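Local coordinates for Alpha/beta hydrolase fold protein (Chitinophaga pinensis, PDB 4PW0) that probably acts as a hydrolase of the alpha/beta hydrolase fold, probably with a serine-histidine-aspartate triad, although its substrate is not established, at residues A[19-24]-A[96-101]; A[72-77]-A[197-202]; A[90-95]-A[117-122]. One frame throughout, in Å; residues are numbered along the deposited sequence.

Contact 1: A[19-24]-A[96-101]; sequences IEVNGT and ITALGI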
loop_
_atom_site.group_PDB
_atom_site.type_symbol
_atom_site.label_atom_id
_atom_site.label_comp_id
_atom_site.label_asym_id
_atom_site.label_seq_id
_atom_site.Cartn_x
_atom_site.Cartn_y
_atom_site.Cartn_z
ATOM N N ILE A 19 -15.146 31.406 -9.938
ATOM C CA ILE A 19 -14.126 32.453 -9.849
ATOM C C ILE A 19 -13.614 32.806 -11.234
ATOM O O ILE A 19 -13.300 31.918 -12.041
ATOM C CB ILE A 19 -12.978 32.132 -8.874
ATOM C CG1 ILE A 19 -12.042 33.345 -8.720
ATOM C CG2 ILE A 19 -12.181 30.900 -9.309
ATOM C CD1 ILE A 19 -11.087 33.219 -7.556
ATOM N N GLU A 20 -13.583 34.113 -11.531
ATOM C CA GLU A 20 -13.154 34.606 -12.827
ATOM C C GLU A 20 -11.662 34.912 -12.753
ATOM O O GLU A 20 -11.211 35.639 -11.840
ATOM C CB GLU A 20 -13.959 35.858 -13.203
ATOM C CG GLU A 20 -15.486 35.683 -13.165
ATOM C CD GLU A 20 -16.077 35.207 -14.483
ATOM O OE1 GLU A 20 -15.417 35.362 -15.529
ATOM O OE2 GLU A 20 -17.217 34.689 -14.489
ATOM N N VAL A 21 -10.896 34.339 -13.690
ATOM C CA VAL A 21 -9.428 34.401 -13.689
ATOM C C VAL A 21 -8.929 34.585 -15.127
ATOM O O VAL A 21 -9.164 33.717 -15.964
ATOM C CB VAL A 21 -8.855 33.031 -13.200
ATOM C CG1 VAL A 21 -7.354 33.097 -13.076
ATOM C CG2 VAL A 21 -9.450 32.611 -11.852
ATOM N N ASN A 22 -8.311 35.718 -15.463
ATOM C CA ASN A 22 -7.712 35.870 -16.796
ATOM C C ASN A 22 -8.710 35.511 -17.916
ATOM O O ASN A 22 -8.356 34.805 -18.884
ATOM C CB ASN A 22 -6.440 34.991 -16.877
ATOM C CG ASN A 22 -5.655 35.158 -18.171
ATOM O OD1 ASN A 22 -5.630 36.234 -18.787
ATOM N ND2 ASN A 22 -4.978 34.080 -18.582
ATOM N N GLY A 23 -9.961 35.960 -17.775
ATOM C CA GLY A 23 -10.995 35.736 -18.772
ATOM C C GLY A 23 -11.709 34.373 -18.763
ATOM O O GLY A 23 -12.481 34.078 -19.644
ATOM N N THR A 24 -11.431 33.532 -17.783
ATOM C CA THR A 24 -12.060 32.211 -17.687
ATOM C C THR A 24 -12.820 32.124 -16.349
ATOM O O THR A 24 -12.272 32.496 -15.280
ATOM C CB THR A 24 -10.957 31.112 -17.727
ATOM O OG1 THR A 24 -10.231 31.193 -18.970
ATOM C CG2 THR A 24 -11.540 29.735 -17.522
ATOM N N ILE A 96 -5.790 28.107 -8.924
ATOM C CA ILE A 96 -5.462 27.863 -7.529
ATOM C C ILE A 96 -4.893 29.156 -6.918
ATOM O O ILE A 96 -5.246 29.544 -5.801
ATOM C CB ILE A 96 -4.435 26.731 -7.429
ATOM C CG1 ILE A 96 -5.049 25.405 -7.912
ATOM C CG2 ILE A 96 -3.926 26.613 -6.015
ATOM C CD1 ILE A 96 -3.999 24.347 -8.206
ATOM N N THR A 97 -4.031 29.819 -7.696
ATOM C CA THR A 97 -3.448 31.056 -7.204
ATOM C C THR A 97 -4.508 32.168 -7.076
ATOM O O THR A 97 -4.430 32.954 -6.108
ATOM C CB THR A 97 -2.230 31.477 -8.024
ATOM O OG1 THR A 97 -2.577 31.543 -9.408
ATOM C CG2 THR A 97 -1.112 30.501 -7.816
ATOM N N ALA A 98 -5.522 32.187 -7.947
ATOM C CA ALA A 98 -6.636 33.154 -7.829
ATOM C C ALA A 98 -7.429 32.968 -6.545
ATOM O O ALA A 98 -7.986 33.932 -6.014
ATOM C CB ALA A 98 -7.547 33.117 -9.031
ATOM N N LEU A 99 -7.487 31.730 -6.035
ATOM C CA LEU A 99 -8.127 31.473 -4.740
ATOM C C LEU A 99 -7.274 31.913 -3.534
ATOM O O LEU A 99 -7.718 31.839 -2.384
ATOM C CB LEU A 99 -8.462 29.989 -4.581
ATOM C CG LEU A 99 -9.542 29.399 -5.472
ATOM C CD1 LEU A 99 -9.634 27.919 -5.130
ATOM C CD2 LEU A 99 -10.875 30.089 -5.251
ATOM N N GLY A 100 -6.036 32.288 -3.784
ATOM C CA GLY A 100 -5.115 32.710 -2.724
ATOM C C GLY A 100 -4.354 31.560 -2.061
ATOM O O GLY A 100 -3.769 31.732 -0.976
ATOM N N ILE A 101 -4.369 30.383 -2.713
ATOM C CA ILE A 101 -3.739 29.203 -2.128
ATOM C C ILE A 101 -2.335 29.093 -2.695
ATOM O O ILE A 101 -2.161 29.000 -3.904
ATOM C CB ILE A 101 -4.582 27.939 -2.366
ATOM C CG1 ILE A 101 -5.977 28.116 -1.760
ATOM C CG2 ILE A 101 -3.854 26.709 -1.843
ATOM C CD1 ILE A 101 -6.994 27.086 -2.195
#
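The flat peptide group joining A98 to L99 has CD1 of I19 over one of its faces, 3.5 Å from A98 O, rather than at the carbonyl edge. The same methyl also reaches the side chains that flank this peptide. I19 CD1 lies 3.8 Å from A98 CB and 3.9 Å from L99 CD2, so one carbon fills the notch between a helix backbone and two apolar groups. The torsions of I19 explain the reach: CG1 stands anti to the backbone N (chi1 -173°) and CD1 extends the chain further (chi2 167°). Two residues on along the strand, V21 CG2, the branch beside the backbone N, approaches A98 CB to 3.4 Å, tighter than an ordinary carbon-carbon contact, while V21 CG1 stays 4.0 Å from A98 CB. Both side chains lean on the alanine methyl. Side chain meets side chain through carbon alone, and the one polar atom touched is A98 O, in van der Waals contact. The arrangement illustrates how a strand end and a helix end can be fitted together where the strand turns back and the helix ends. V21 begins a type I' turn that T24 N closes by bonding to V21 O at 2.9 Å, with the reverse bond beside it; N22 and G23 both have positive phi. On the other side G100 leaves the helix in a Schellman motif, its N bonded to T97 O, at backbone angles that suit glycine. The contact lies at the surface, at the edge of the sheet. Strand 17-21 is its outermost strand and pairs with strand 24-31, whose Y28 touches both I19 and L99, while helix 85-98 presents its C-terminal end and, one turn earlier, F95 beside I19.

Contact 2: A[72-77]-A[197-202]; sequences KGVGLS and AQAIGA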
loop_
_atom_site.group_PDB
_atom_site.type_symbol
_atom_site.label_atom_id
_atom_site.label_comp_id
_atom_site.label_asym_id
_atom_site.label_seq_id
_atom_site.Cartn_x
_atom_site.Cartn_y
_atom_site.Cartn_z
ATOM N N LYS A 72 -10.211 24.364 -17.230
ATOM C CA LYS A 72 -10.716 25.250 -18.260
ATOM C C LYS A 72 -11.499 24.447 -19.299
ATOM O O LYS A 72 -11.056 23.404 -19.793
ATOM C CB LYS A 72 -9.541 25.958 -18.920
ATOM C CG LYS A 72 -9.973 26.938 -20.010
ATOM C CD LYS A 72 -8.779 27.624 -20.668
ATOM C CE LYS A 72 -8.116 28.624 -19.762
ATOM N NZ LYS A 72 -6.993 29.295 -20.516
ATOM N N GLY A 73 -12.717 24.905 -19.580
ATOM C CA GLY A 73 -13.580 24.310 -20.563
ATOM C C GLY A 73 -14.399 23.103 -20.146
ATOM O O GLY A 73 -15.255 22.651 -20.882
ATOM N N VAL A 74 -14.072 22.548 -18.998
ATOM C CA VAL A 74 -14.726 21.312 -18.536
ATOM C C VAL A 74 -15.985 21.667 -17.745
ATOM O O VAL A 74 -15.917 22.435 -16.802
ATOM C CB VAL A 74 -13.761 20.508 -17.648
ATOM C CG1 VAL A 74 -14.434 19.230 -17.141
ATOM C CG2 VAL A 74 -12.524 20.161 -18.426
ATOM N N GLY A 75 -17.121 21.076 -18.100
ATOM C CA GLY A 75 -18.329 21.226 -17.286
ATOM C C GLY A 75 -18.730 22.693 -17.218
ATOM O O GLY A 75 -18.709 23.399 -18.245
ATOM N N LEU A 76 -18.986 23.138 -15.996
ATOM C CA LEU A 76 -19.419 24.543 -15.776
ATOM C C LEU A 76 -18.272 25.557 -15.870
ATOM O O LEU A 76 -18.520 26.773 -15.815
ATOM C CB LEU A 76 -20.131 24.662 -14.437
ATOM C CG LEU A 76 -21.571 24.179 -14.446
ATOM C CD1 LEU A 76 -21.996 23.925 -12.996
ATOM C CD2 LEU A 76 -22.494 25.148 -15.206
ATOM N N SER A 77 -17.016 25.121 -16.014
ATOM C CA SER A 77 -15.964 26.074 -16.327
ATOM C C SER A 77 -16.029 26.519 -17.773
ATOM O O SER A 77 -16.221 25.734 -18.714
ATOM C CB SER A 77 -14.580 25.512 -16.006
ATOM O OG SER A 77 -14.465 25.376 -14.626
ATOM N N ALA A 197 -18.223 18.156 -25.608
ATOM C CA ALA A 197 -17.517 17.477 -26.672
ATOM C C ALA A 197 -16.143 18.067 -26.861
ATOM O O ALA A 197 -15.154 17.325 -27.020
ATOM C CB ALA A 197 -18.328 17.582 -27.954
ATOM N N GLN A 198 -16.024 19.392 -26.855
ATOM C CA GLN A 198 -14.719 20.008 -27.066
ATOM C C GLN A 198 -13.716 19.564 -25.994
ATOM O O GLN A 198 -12.557 19.255 -26.284
ATOM C CB GLN A 198 -14.833 21.528 -27.121
ATOM C CG GLN A 198 -13.551 22.219 -27.554
ATOM C CD GLN A 198 -12.513 22.383 -26.436
ATOM O OE1 GLN A 198 -12.809 22.575 -25.273
ATOM N NE2 GLN A 198 -11.243 22.370 -26.844
ATOM N N ALA A 199 -14.153 19.554 -24.733
ATOM C CA ALA A 199 -13.271 19.133 -23.656
ATOM C C ALA A 199 -12.835 17.687 -23.819
ATOM O O ALA A 199 -11.659 17.368 -23.587
ATOM C CB ALA A 199 -13.971 19.343 -22.315
ATOM N N ILE A 200 -13.754 16.822 -24.193
ATOM C CA ILE A 200 -13.439 15.399 -24.346
ATOM C C ILE A 200 -12.380 15.226 -25.441
ATOM O O ILE A 200 -11.407 14.508 -25.250
ATOM C CB ILE A 200 -14.688 14.540 -24.629
ATOM C CG1 ILE A 200 -15.694 14.645 -23.478
ATOM C CG2 ILE A 200 -14.297 13.087 -24.885
ATOM C CD1 ILE A 200 -17.050 14.100 -23.823
ATOM N N GLY A 201 -12.552 15.908 -26.592
ATOM C CA GLY A 201 -11.558 15.775 -27.668
ATOM C C GLY A 201 -10.194 16.302 -27.274
ATOM O O GLY A 201 -9.167 15.669 -27.584
ATOM N N ALA A 202 -10.155 17.416 -26.540
ATOM C CA ALA A 202 -8.898 17.978 -26.113
ATOM C C ALA A 202 -8.189 17.023 -25.134
ATOM O O ALA A 202 -6.973 16.814 -25.215
ATOM C CB ALA A 202 -9.125 19.329 -25.460
#
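S77 OG, at the end of the turn begun by V74, which touches A199 with CG2, is gripped from beyond the segments by D70 O and A27 N, and this pins the far end of the turn. V74 gives its backbone O to S77 N at 3.0 Å, closing a type II' turn. G75 takes the position in that turn where positive phi favours glycine. Against this stiffened loop the helix sets a single small side chain. A199 CB lies 3.8 Å from G73 O and 4.2 Å from V74 CG2, so its methyl meets a carbonyl oxygen and a valine branch at ordinary van der Waals distances. The loop follows strand 66-69 and carries the glycines at alternate positions and the serine that follow an aspartate, a pattern familiar at this place in alpha/beta hydrolases. Helix 197-212 is the last of the helices between strands 127-133 and 226-231, the region where members of the fold commonly carry a cap. G73 itself has positive phi, and a side chain on it would point at the helix, with a CB only about 3.8 Å from Q198 OE1. That oxygen is taken up by T81 N, further along the same loop, and T81 also packs on A199. The backbone of G75 pairs with A195, just before the helix, fastening the turn at a second place.

Contact 3: A[90-95]-A[117-122]; sequences ADALEF and QYMAHI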
loop_
_atom_site.group_PDB
_atom_site.type_symbol
_atom_site.label_atom_id
_atom_site.label_comp_id
_atom_site.label_asym_id
_atom_site.label_seq_id
_atom_site.Cartn_x
_atom_site.Cartn_y
_atom_site.Cartn_z
ATOM N N ALA A 90 -0.823 24.794 -16.328
ATOM C CA ALA A 90 -0.762 26.257 -16.219
ATOM C C ALA A 90 -2.121 26.854 -15.866
ATOM O O ALA A 90 -2.242 27.749 -15.002
ATOM C CB ALA A 90 -0.272 26.849 -17.553
ATOM N N ASP A 91 -3.171 26.308 -16.485
ATOM C CA ASP A 91 -4.531 26.766 -16.209
ATOM C C ASP A 91 -4.939 26.470 -14.764
ATOM O O ASP A 91 -5.487 27.313 -14.037
ATOM C CB ASP A 91 -5.541 26.168 -17.177
ATOM C CG ASP A 91 -5.328 26.621 -18.644
ATOM O OD1 ASP A 91 -4.669 27.714 -18.853
ATOM O OD2 ASP A 91 -5.829 25.938 -19.575
ATOM N N ALA A 92 -4.648 25.253 -14.303
ATOM C CA ALA A 92 -4.949 24.939 -12.939
ATOM C C ALA A 92 -4.243 25.857 -11.954
ATOM O O ALA A 92 -4.796 26.262 -10.952
ATOM C CB ALA A 92 -4.614 23.473 -12.614
ATOM N N LEU A 93 -2.987 26.164 -12.234
ATOM C CA LEU A 93 -2.229 27.040 -11.375
ATOM C C LEU A 93 -2.809 28.455 -11.322
ATOM O O LEU A 93 -2.843 29.045 -10.246
ATOM C CB LEU A 93 -0.771 27.078 -11.836
ATOM C CG LEU A 93 0.084 25.881 -11.423
ATOM C CD1 LEU A 93 1.389 25.862 -12.228
ATOM C CD2 LEU A 93 0.346 25.898 -9.935
ATOM N N GLU A 94 -3.310 28.966 -12.445
ATOM C CA GLU A 94 -3.917 30.315 -12.421
ATOM C C GLU A 94 -5.162 30.290 -11.520
ATOM O O GLU A 94 -5.418 31.214 -10.756
ATOM C CB GLU A 94 -4.186 30.875 -13.836
ATOM C CG GLU A 94 -5.401 30.359 -14.594
ATOM C CD GLU A 94 -5.704 31.051 -15.919
ATOM O OE1 GLU A 94 -4.936 31.961 -16.325
ATOM O OE2 GLU A 94 -6.705 30.656 -16.574
ATOM N N PHE A 95 -5.922 29.204 -11.578
ATOM C CA PHE A 95 -7.097 29.026 -10.748
ATOM C C PHE A 95 -6.747 28.958 -9.280
ATOM O O PHE A 95 -7.350 29.658 -8.463
ATOM C CB PHE A 95 -7.869 27.760 -11.193
ATOM C CG PHE A 95 -8.821 27.230 -10.168
ATOM C CD1 PHE A 95 -9.971 27.914 -9.817
ATOM C CD2 PHE A 95 -8.546 26.023 -9.517
ATOM C CE1 PHE A 95 -10.808 27.421 -8.843
ATOM C CE2 PHE A 95 -9.380 25.539 -8.547
ATOM C CZ PHE A 95 -10.511 26.248 -8.187
ATOM N N GLN A 117 1.978 15.403 -11.624
ATOM C CA GLN A 117 3.413 15.155 -11.885
ATOM C C GLN A 117 4.052 16.390 -12.550
ATOM O O GLN A 117 5.108 16.845 -12.140
ATOM C CB GLN A 117 3.612 13.975 -12.789
ATOM C CG GLN A 117 3.250 12.622 -12.197
ATOM C CD GLN A 117 3.342 11.541 -13.249
ATOM O OE1 GLN A 117 4.433 11.244 -13.748
ATOM N NE2 GLN A 117 2.220 10.926 -13.561
ATOM N N TYR A 118 3.400 16.905 -13.587
ATOM C CA TYR A 118 3.924 18.050 -14.303
ATOM C C TYR A 118 3.986 19.267 -13.372
ATOM O O TYR A 118 4.968 20.034 -13.382
ATOM C CB TYR A 118 3.118 18.318 -15.579
ATOM C CG TYR A 118 3.854 19.248 -16.515
ATOM C CD1 TYR A 118 4.927 18.787 -17.240
ATOM C CD2 TYR A 118 3.533 20.570 -16.619
ATOM C CE1 TYR A 118 5.671 19.621 -18.056
ATOM C CE2 TYR A 118 4.283 21.433 -17.442
ATOM C CZ TYR A 118 5.321 20.951 -18.160
ATOM O OH TYR A 118 6.056 21.805 -18.974
HETATM N N MSE A 119 2.963 19.467 -12.555
HETATM C CA MSE A 119 2.924 20.592 -11.613
HETATM C C MSE A 119 4.042 20.516 -10.616
HETATM O O MSE A 119 4.651 21.541 -10.255
HETATM C CB MSE A 119 1.577 20.650 -10.869
HETATM C CG MSE A 119 1.343 22.007 -10.208
HETATM SE SE MSE A 119 -0.374 22.117 -9.314
HETATM C CE MSE A 119 -1.421 22.306 -10.917
ATOM N N ALA A 120 4.336 19.318 -10.131
ATOM C CA ALA A 120 5.422 19.159 -9.190
ATOM C C ALA A 120 6.770 19.484 -9.835
ATOM O O ALA A 120 7.710 19.945 -9.131
ATOM C CB ALA A 120 5.433 17.720 -8.653
ATOM N N HIS A 121 6.879 19.234 -11.123
ATOM C CA HIS A 121 8.059 19.585 -11.883
ATOM C C HIS A 121 8.242 21.095 -12.046
ATOM O O HIS A 121 9.345 21.635 -11.769
ATOM C CB HIS A 121 8.092 18.897 -13.257
ATOM C CG HIS A 121 9.210 19.369 -14.120
ATOM N ND1 HIS A 121 10.529 19.252 -13.748
ATOM C CD2 HIS A 121 9.203 20.001 -15.316
ATOM C CE1 HIS A 121 11.294 19.792 -14.686
ATOM N NE2 HIS A 121 10.514 20.250 -15.651
ATOM N N ILE A 122 7.163 21.787 -12.429
ATOM C CA ILE A 122 7.283 23.213 -12.727
ATOM C C ILE A 122 7.144 24.137 -11.526
ATOM O O ILE A 122 7.652 25.288 -11.561
ATOM C CB ILE A 122 6.385 23.679 -13.900
ATOM C CG1 ILE A 122 4.898 23.592 -13.592
ATOM C CG2 ILE A 122 6.780 22.952 -15.183
ATOM C CD1 ILE A 122 4.031 24.323 -14.609
#
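L93 and the selenomethionine M119 run antiparallel alongside one another, and here the side chains between the helices pack closely. M119 CG is anti to the backbone N (chi1 -163°) and the chain runs straight until chi3, which carries SE alongside L93 CD2 at 3.9 Å; the bend at chi3 swings CE off to the side, to lie against L93 CG and A92 CB. M119 CE meets A92 CB at 3.8 Å, so the terminal methyl touches two consecutive residues of the facing helix. A92 and M119 are buried here. F42 of strand 39-42 touches both A92 and M119, and I127 adds a further wall to M119. The axes of 90-95 and 117-122 come no nearer than 10.9 Å and cross at -71°, a spacing that leaves long side chains to bridge the gap. In the alpha/beta hydrolase fold these are two helices packed on the same face of the central sheet, joined through strand 104-109. The second follows the tight turn that probably forms the nucleophile elbow, and the pair shows how the helix after that elbow packs against the preceding helix on one face of the sheet. Toward the surface the packing thins. There L93 CD1 meets only I122 CD1 within the two segments, at 3.9 Å, the side chains set obliquely and both partly exposed. A chi1 of 66° is what points CD1 of I122 at L93 CD1, and T89, a turn earlier on the first helix, also touches this isoleucine. With an alanine in place of L93, the flank of M119 SE and the I122 methyl would probably both lose their partner across the gap, and the end of M119 would be likely to turn more freely.

In the fold
From the N terminus the chain first lays down the hairpin at 19-24, and contact 1 closes a long loop when the end of helix 85-98 returns to it. Within that loop the segment 72-77 opens contact 2, which closes only at 197-202, so contacts 1 and 2 cross. Contact 3 begins on the same helix just before contact 1 closes, at 90-95, and ends at 117-122: it crosses contact 1 but lies wholly within the span of contact 2. Helix 85-98 thus joins the sheet's edge hairpin to helix 111-122, and K72 and N22 reach it from contacts 2 and 1, while contact 2 ties the loop after strand 66-69 to the probable cap.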